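Ribonucleoside-diphosphate reductase small chain 2 (Saccharomyces cerevisiae, PDB 1JK0) is a small-subunit component of ribonucleotide reductase, which makes deoxyribonucleotides for DNA synthesis, and helps its partner RNR2 fold and join the large subunits. Local coordinates at residues Tyr175-Glu186 against Tyr223-Leu234. Sequence-based numbering, arbitrary orientation.
Sequences YAERLVAFAAKE and YTDFSCLLFAHL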
ATOM      1  N   TYR B 175      24.215   1.827   2.960  1.00 49.35           N
ATOM      2  CA  TYR B 175      23.136   1.181   2.213  1.00 46.22           C
ATOM      3  C   TYR B 175      23.505  -0.194   1.674  1.00 45.69           C
ATOM      4  O   TYR B 175      22.761  -1.167   1.852  1.00 44.61           O
ATOM      5  CB  TYR B 175      22.691   2.075   1.058  1.00 45.05           C
ATOM      6  CG  TYR B 175      21.561   1.489   0.247  1.00 44.95           C
ATOM      7  CD1 TYR B 175      20.333   1.211   0.836  1.00 44.29           C
ATOM      8  CD2 TYR B 175      21.726   1.193  -1.106  1.00 44.92           C
ATOM      9  CE1 TYR B 175      19.297   0.651   0.104  1.00 44.27           C
ATOM     10  CE2 TYR B 175      20.695   0.636  -1.847  1.00 45.26           C
ATOM     11  CZ  TYR B 175      19.482   0.367  -1.234  1.00 44.58           C
ATOM     12  OH  TYR B 175      18.453  -0.180  -1.957  1.00 44.68           O
ATOM     13  N   ALA B 176      24.650  -0.275   1.007  1.00 45.64           N
ATOM     14  CA  ALA B 176      25.091  -1.542   0.455  1.00 46.35           C
ATOM     15  C   ALA B 176      25.166  -2.567   1.572  1.00 47.13           C
ATOM     16  O   ALA B 176      24.750  -3.708   1.397  1.00 47.77           O
ATOM     17  CB  ALA B 176      26.440  -1.385  -0.205  1.00 46.35           C
ATOM     18  N   GLU B 177      25.696  -2.154   2.721  1.00 47.23           N
ATOM     19  CA  GLU B 177      25.809  -3.046   3.864  1.00 47.82           C
ATOM     20  C   GLU B 177      24.436  -3.525   4.321  1.00 47.85           C
ATOM     21  O   GLU B 177      24.170  -4.736   4.347  1.00 47.65           O
ATOM     22  CB  GLU B 177      26.532  -2.346   5.012  1.00 50.31           C
ATOM     23  CG  GLU B 177      28.039  -2.276   4.813  1.00 53.61           C
ATOM     24  CD  GLU B 177      28.743  -1.454   5.876  1.00 55.30           C
ATOM     25  OE1 GLU B 177      29.983  -1.330   5.788  1.00 55.92           O
ATOM     26  OE2 GLU B 177      28.060  -0.929   6.787  1.00 54.63           O
ATOM     27  N   ARG B 178      23.567  -2.578   4.668  1.00 46.07           N
ATOM     28  CA  ARG B 178      22.216  -2.906   5.113  1.00 44.26           C
ATOM     29  C   ARG B 178      21.556  -3.864   4.129  1.00 43.66           C
ATOM     30  O   ARG B 178      20.745  -4.701   4.515  1.00 44.24           O
ATOM     31  CB  ARG B 178      21.359  -1.646   5.221  1.00 43.89           C
ATOM     32  CG  ARG B 178      21.944  -0.551   6.088  1.00 42.13           C
ATOM     33  CD  ARG B 178      20.869   0.437   6.515  1.00 40.26           C
ATOM     34  NE  ARG B 178      20.604   1.497   5.544  1.00 38.37           N
ATOM     35  CZ  ARG B 178      21.397   2.543   5.356  1.00 37.35           C
ATOM     36  NH1 ARG B 178      22.507   2.662   6.067  1.00 36.03           N
ATOM     37  NH2 ARG B 178      21.070   3.483   4.480  1.00 35.94           N
ATOM     38  N   LEU B 179      21.894  -3.737   2.853  1.00 42.49           N
ATOM     39  CA  LEU B 179      21.321  -4.620   1.851  1.00 41.92           C
ATOM     40  C   LEU B 179      21.792  -6.050   2.097  1.00 42.05           C
ATOM     41  O   LEU B 179      20.979  -6.960   2.227  1.00 42.42           O
ATOM     42  CB  LEU B 179      21.724  -4.153   0.450  1.00 40.47           C
ATOM     43  CG  LEU B 179      20.620  -3.780  -0.543  1.00 38.82           C
ATOM     44  CD1 LEU B 179      19.400  -3.199   0.149  1.00 38.76           C
ATOM     45  CD2 LEU B 179      21.197  -2.791  -1.520  1.00 38.25           C
ATOM     46  N   VAL B 180      23.104  -6.246   2.187  1.00 43.01           N
ATOM     47  CA  VAL B 180      23.651  -7.584   2.421  1.00 43.34           C
ATOM     48  C   VAL B 180      23.058  -8.209   3.697  1.00 43.17           C
ATOM     49  O   VAL B 180      22.692  -9.385   3.714  1.00 42.08           O
ATOM     50  CB  VAL B 180      25.195  -7.543   2.521  1.00 43.83           C
ATOM     51  CG1 VAL B 180      25.737  -8.948   2.707  1.00 44.41           C
ATOM     52  CG2 VAL B 180      25.783  -6.922   1.259  1.00 42.74           C
ATOM     53  N   ALA B 181      22.951  -7.419   4.760  1.00 42.91           N
ATOM     54  CA  ALA B 181      22.377  -7.911   6.010  1.00 42.89           C
ATOM     55  C   ALA B 181      20.933  -8.333   5.778  1.00 42.78           C
ATOM     56  O   ALA B 181      20.512  -9.419   6.186  1.00 43.05           O
ATOM     57  CB  ALA B 181      22.425  -6.827   7.073  1.00 42.90           C
ATOM     58  N   PHE B 182      20.178  -7.460   5.122  1.00 42.25           N
ATOM     59  CA  PHE B 182      18.777  -7.724   4.835  1.00 42.10           C
ATOM     60  C   PHE B 182      18.608  -9.087   4.155  1.00 40.94           C
ATOM     61  O   PHE B 182      17.722  -9.860   4.519  1.00 39.84           O
ATOM     62  CB  PHE B 182      18.203  -6.611   3.947  1.00 42.75           C
ATOM     63  CG  PHE B 182      16.706  -6.614   3.867  1.00 44.15           C
ATOM     64  CD1 PHE B 182      16.060  -6.297   2.678  1.00 44.53           C
ATOM     65  CD2 PHE B 182      15.932  -6.927   4.990  1.00 44.24           C
ATOM     66  CE1 PHE B 182      14.663  -6.293   2.603  1.00 45.08           C
ATOM     67  CE2 PHE B 182      14.536  -6.925   4.926  1.00 42.69           C
ATOM     68  CZ  PHE B 182      13.901  -6.607   3.730  1.00 42.99           C
ATOM     69  N   ALA B 183      19.469  -9.384   3.183  1.00 40.21           N
ATOM     70  CA  ALA B 183      19.405 -10.662   2.473  1.00 41.73           C
ATOM     71  C   ALA B 183      19.712 -11.831   3.402  1.00 42.88           C
ATOM     72  O   ALA B 183      19.142 -12.917   3.260  1.00 42.75           O
ATOM     73  CB  ALA B 183      20.374 -10.670   1.303  1.00 42.85           C
ATOM     74  N   ALA B 184      20.639 -11.607   4.331  1.00 44.38           N
ATOM     75  CA  ALA B 184      21.002 -12.624   5.307  1.00 43.87           C
ATOM     76  C   ALA B 184      19.721 -12.934   6.049  1.00 42.80           C
ATOM     77  O   ALA B 184      19.299 -14.082   6.121  1.00 40.68           O
ATOM     78  CB  ALA B 184      22.047 -12.080   6.276  1.00 45.22           C
ATOM     79  N   LYS B 185      19.098 -11.882   6.573  1.00 43.63           N
ATOM     80  CA  LYS B 185      17.850 -12.006   7.320  1.00 46.80           C
ATOM     81  C   LYS B 185      16.692 -12.577   6.506  1.00 49.12           C
ATOM     82  O   LYS B 185      15.704 -13.071   7.065  1.00 49.51           O
ATOM     83  CB  LYS B 185      17.392 -10.653   7.869  1.00 44.60           C
ATOM     84  CG  LYS B 185      16.109 -10.813   8.660  1.00 44.62           C
ATOM     85  CD  LYS B 185      15.378  -9.529   8.937  1.00 45.64           C
ATOM     86  CE  LYS B 185      13.998  -9.850   9.485  1.00 45.87           C
ATOM     87  NZ  LYS B 185      13.260 -10.789   8.578  1.00 44.59           N
ATOM     88  N   GLU B 186      16.810 -12.505   5.190  1.00 50.93           N
ATOM     89  CA  GLU B 186      15.753 -12.982   4.323  1.00 52.74           C
ATOM     90  C   GLU B 186      15.992 -14.396   3.809  1.00 53.03           C
ATOM     91  O   GLU B 186      15.082 -15.223   3.802  1.00 52.63           O
ATOM     92  CB  GLU B 186      15.614 -12.025   3.140  1.00 55.02           C
ATOM     93  CG  GLU B 186      14.245 -12.003   2.531  1.00 59.29           C
ATOM     94  CD  GLU B 186      13.203 -11.543   3.525  1.00 62.60           C
ATOM     95  OE1 GLU B 186      13.340 -10.407   4.038  1.00 63.60           O
ATOM     96  OE2 GLU B 186      12.258 -12.320   3.793  1.00 63.07           O
ATOM     97  N   TYR B 223      12.501 -12.483  -2.589  1.00 27.50           N
ATOM     98  CA  TYR B 223      12.727 -11.290  -1.778  1.00 29.26           C
ATOM     99  C   TYR B 223      14.218 -11.150  -1.436  1.00 29.86           C
ATOM    100  O   TYR B 223      14.708 -10.030  -1.266  1.00 31.43           O
ATOM    101  CB  TYR B 223      11.892 -11.316  -0.482  1.00 27.98           C
ATOM    102  CG  TYR B 223      10.396 -11.476  -0.668  1.00 27.79           C
ATOM    103  CD1 TYR B 223       9.624 -12.071   0.325  1.00 29.98           C
ATOM    104  CD2 TYR B 223       9.755 -11.069  -1.837  1.00 27.78           C
ATOM    105  CE1 TYR B 223       8.264 -12.266   0.163  1.00 29.18           C
ATOM    106  CE2 TYR B 223       8.390 -11.257  -2.005  1.00 26.06           C
ATOM    107  CZ  TYR B 223       7.655 -11.861  -1.003  1.00 28.59           C
ATOM    108  OH  TYR B 223       6.312 -12.106  -1.158  1.00 31.75           O
ATOM    109  N   THR B 224      14.944 -12.266  -1.329  1.00 30.32           N
ATOM    110  CA  THR B 224      16.374 -12.183  -1.013  1.00 31.14           C
ATOM    111  C   THR B 224      17.114 -11.731  -2.265  1.00 30.17           C
ATOM    112  O   THR B 224      17.957 -10.836  -2.211  1.00 28.94           O
ATOM    113  CB  THR B 224      16.961 -13.542  -0.523  1.00 33.06           C
ATOM    114  OG1 THR B 224      16.272 -13.980   0.656  1.00 32.11           O
ATOM    115  CG2 THR B 224      18.442 -13.381  -0.163  1.00 34.44           C
ATOM    116  N   ASP B 225      16.780 -12.347  -3.395  1.00 30.69           N
ATOM    117  CA  ASP B 225      17.383 -11.982  -4.674  1.00 30.72           C
ATOM    118  C   ASP B 225      17.228 -10.503  -4.943  1.00 29.88           C
ATOM    119  O   ASP B 225      18.159  -9.851  -5.388  1.00 30.13           O
ATOM    120  CB  ASP B 225      16.723 -12.717  -5.832  1.00 32.36           C
ATOM    121  CG  ASP B 225      17.522 -13.897  -6.303  1.00 36.76           C
ATOM    122  OD1 ASP B 225      18.771 -13.825  -6.222  1.00 40.19           O
ATOM    123  OD2 ASP B 225      16.904 -14.882  -6.772  1.00 37.64           O
ATOM    124  N   PHE B 226      16.037  -9.977  -4.693  1.00 30.47           N
ATOM    125  CA  PHE B 226      15.791  -8.572  -4.957  1.00 30.10           C
ATOM    126  C   PHE B 226      16.872  -7.714  -4.332  1.00 31.06           C
ATOM    127  O   PHE B 226      17.276  -6.705  -4.913  1.00 32.41           O
ATOM    128  CB  PHE B 226      14.414  -8.127  -4.448  1.00 26.98           C
ATOM    129  CG  PHE B 226      14.038  -6.748  -4.890  1.00 24.15           C
ATOM    130  CD1 PHE B 226      13.883  -6.457  -6.243  1.00 24.98           C
ATOM    131  CD2 PHE B 226      13.905  -5.720  -3.970  1.00 24.73           C
ATOM    132  CE1 PHE B 226      13.611  -5.164  -6.675  1.00 22.65           C
ATOM    133  CE2 PHE B 226      13.633  -4.420  -4.386  1.00 24.23           C
ATOM    134  CZ  PHE B 226      13.486  -4.145  -5.749  1.00 22.70           C
ATOM    135  N   SER B 227      17.356  -8.102  -3.157  1.00 30.76           N
ATOM    136  CA  SER B 227      18.398  -7.309  -2.523  1.00 31.39           C
ATOM    137  C   SER B 227      19.737  -7.556  -3.211  1.00 31.89           C
ATOM    138  O   SER B 227      20.611  -6.694  -3.209  1.00 31.09           O
ATOM    139  CB  SER B 227      18.466  -7.613  -1.028  1.00 31.60           C
ATOM    140  OG  SER B 227      17.255  -7.212  -0.391  1.00 33.76           O
ATOM    141  N   CYS B 228      19.897  -8.727  -3.819  1.00 32.99           N
ATOM    142  CA  CYS B 228      21.127  -9.018  -4.544  1.00 33.65           C
ATOM    143  C   CYS B 228      21.078  -8.247  -5.853  1.00 34.01           C
ATOM    144  O   CYS B 228      22.106  -7.875  -6.407  1.00 35.20           O
ATOM    145  CB  CYS B 228      21.255 -10.512  -4.815  1.00 32.84           C
ATOM    146  SG  CYS B 228      21.755 -11.449  -3.363  1.00 39.64           S
ATOM    147  N   LEU B 229      19.865  -8.010  -6.338  1.00 34.46           N
ATOM    148  CA  LEU B 229      19.666  -7.260  -7.565  1.00 34.07           C
ATOM    149  C   LEU B 229      19.932  -5.778  -7.324  1.00 35.13           C
ATOM    150  O   LEU B 229      20.540  -5.113  -8.159  1.00 35.67           O
ATOM    151  CB  LEU B 229      18.240  -7.440  -8.072  1.00 33.73           C
ATOM    152  CG  LEU B 229      17.857  -6.459  -9.177  1.00 32.80           C
ATOM    153  CD1 LEU B 229      18.823  -6.593 -10.327  1.00 33.58           C
ATOM    154  CD2 LEU B 229      16.437  -6.729  -9.622  1.00 33.70           C
ATOM    155  N   LEU B 230      19.466  -5.249  -6.198  1.00 34.83           N
ATOM    156  CA  LEU B 230      19.709  -3.843  -5.905  1.00 36.61           C
ATOM    157  C   LEU B 230      21.206  -3.679  -5.723  1.00 40.02           C
ATOM    158  O   LEU B 230      21.856  -2.913  -6.442  1.00 40.52           O
ATOM    159  CB  LEU B 230      18.973  -3.412  -4.636  1.00 32.43           C
ATOM    160  CG  LEU B 230      17.452  -3.416  -4.791  1.00 29.74           C
ATOM    161  CD1 LEU B 230      16.810  -2.960  -3.504  1.00 26.53           C
ATOM    162  CD2 LEU B 230      17.052  -2.507  -5.946  1.00 26.61           C
ATOM    163  N   PHE B 231      21.752  -4.424  -4.768  1.00 43.09           N
ATOM    164  CA  PHE B 231      23.177  -4.379  -4.498  1.00 45.26           C
ATOM    165  C   PHE B 231      23.949  -4.351  -5.821  1.00 44.71           C
ATOM    166  O   PHE B 231      24.757  -3.454  -6.067  1.00 44.59           O
ATOM    167  CB  PHE B 231      23.599  -5.609  -3.694  1.00 47.56           C
ATOM    168  CG  PHE B 231      25.030  -5.567  -3.240  1.00 49.71           C
ATOM    169  CD1 PHE B 231      25.395  -4.831  -2.115  1.00 51.16           C
ATOM    170  CD2 PHE B 231      26.015  -6.237  -3.954  1.00 50.14           C
ATOM    171  CE1 PHE B 231      26.719  -4.765  -1.709  1.00 52.43           C
ATOM    172  CE2 PHE B 231      27.342  -6.178  -3.561  1.00 51.45           C
ATOM    173  CZ  PHE B 231      27.699  -5.442  -2.437  1.00 53.73           C
ATOM    174  N   ALA B 232      23.681  -5.330  -6.676  1.00 42.74           N
ATOM    175  CA  ALA B 232      24.354  -5.420  -7.963  1.00 41.62           C
ATOM    176  C   ALA B 232      24.390  -4.096  -8.706  1.00 40.96           C
ATOM    177  O   ALA B 232      25.359  -3.790  -9.390  1.00 42.39           O
ATOM    178  CB  ALA B 232      23.685  -6.465  -8.818  1.00 40.54           C
ATOM    179  N   HIS B 233      23.345  -3.297  -8.572  1.00 40.32           N
ATOM    180  CA  HIS B 233      23.311  -2.025  -9.276  1.00 40.20           C
ATOM    181  C   HIS B 233      23.968  -0.875  -8.531  1.00 39.68           C
ATOM    182  O   HIS B 233      23.877   0.276  -8.943  1.00 39.76           O
ATOM    183  CB  HIS B 233      21.867  -1.685  -9.643  1.00 40.62           C
ATOM    184  CG  HIS B 233      21.258  -2.666 -10.592  1.00 39.98           C
ATOM    185  ND1 HIS B 233      21.980  -3.704 -11.142  1.00 39.88           N
ATOM    186  CD2 HIS B 233      20.002  -2.782 -11.080  1.00 39.22           C
ATOM    187  CE1 HIS B 233      21.197  -4.419 -11.926  1.00 39.57           C
ATOM    188  NE2 HIS B 233      19.990  -3.881 -11.907  1.00 39.81           N
ATOM    189  N   LEU B 234      24.644  -1.189  -7.437  1.00 39.16           N
ATOM    190  CA  LEU B 234      25.318  -0.170  -6.656  1.00 38.73           C
ATOM    191  C   LEU B 234      26.691   0.088  -7.268  1.00 39.64           C
ATOM    192  O   LEU B 234      27.457  -0.848  -7.503  1.00 40.56           O
ATOM    193  CB  LEU B 234      25.451  -0.642  -5.213  1.00 37.68           C
ATOM    194  CG  LEU B 234      24.791   0.208  -4.125  1.00 38.31           C
ATOM    195  CD1 LEU B 234      23.469   0.808  -4.595  1.00 34.70           C
ATOM    196  CD2 LEU B 234      24.597  -0.673  -2.914  1.00 36.66           C
TER
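Leu179 sets CG against Ser227 O and CD2 against Phe231 N and CB of Leu230, whose side chain it crosses at about a right angle. Round it two antiparallel helices of the ferritin-like bundle close with their axes 8.7 Å apart at an angle of 164°. Small residues, Ala176 and Ala183 on one side and Ser227 on the other, line the approach. At one end Ala183 CB touches CG2 of Thr224 (3.6 Å), and the CA atoms of this pair stand only 4.9 Å apart. Thr224 OG1 hydrogen-bonds back to the carbonyl of Arg220 in its own helix. Next to this pair, the bent chain of Glu186 slides past Thr224 in the opposite direction and rests its CG on CB of Tyr223; OE2 lies at the edge of the Tyr223 ring, the carboxylate and ring planes 81° apart. The Glu186 side chain is about 9 Å from that of Tyr131, the predicted active-site residue. Midway, Ser227 brings OG to CD1 of Phe182 at 3.4 Å, a ring that also stacks on Phe104.

Larger groups fill the other end. The Phe231 ring reaches across to Ala176 CB, 3.7 Å from its CE1, and to CG2 of Val180; Phe289 meets it edge-to-face. Leu234, just past the helix end, sends CD1 to the edge of the Tyr175 ring, in its plane and 3.9 Å from CE2, while its CD2 packs on Ala176. With CG anti to the backbone N (chi1 -179°), the Tyr175 ring reaches obliquely toward the second helix until OH lies 3.6 Å from CD1 of Leu230, whose side chain it crosses nearly perpendicularly. With an alanine in place of this tyrosine, Leu230 CD1 and the Leu234 methyls would probably lose their aromatic neighbour, leaving a gap at this end. No hydrogen bond links the two segments, so this buried pairing depends on shape and apolar contact, with the Thr224 hydroxyl satisfied within its own helix.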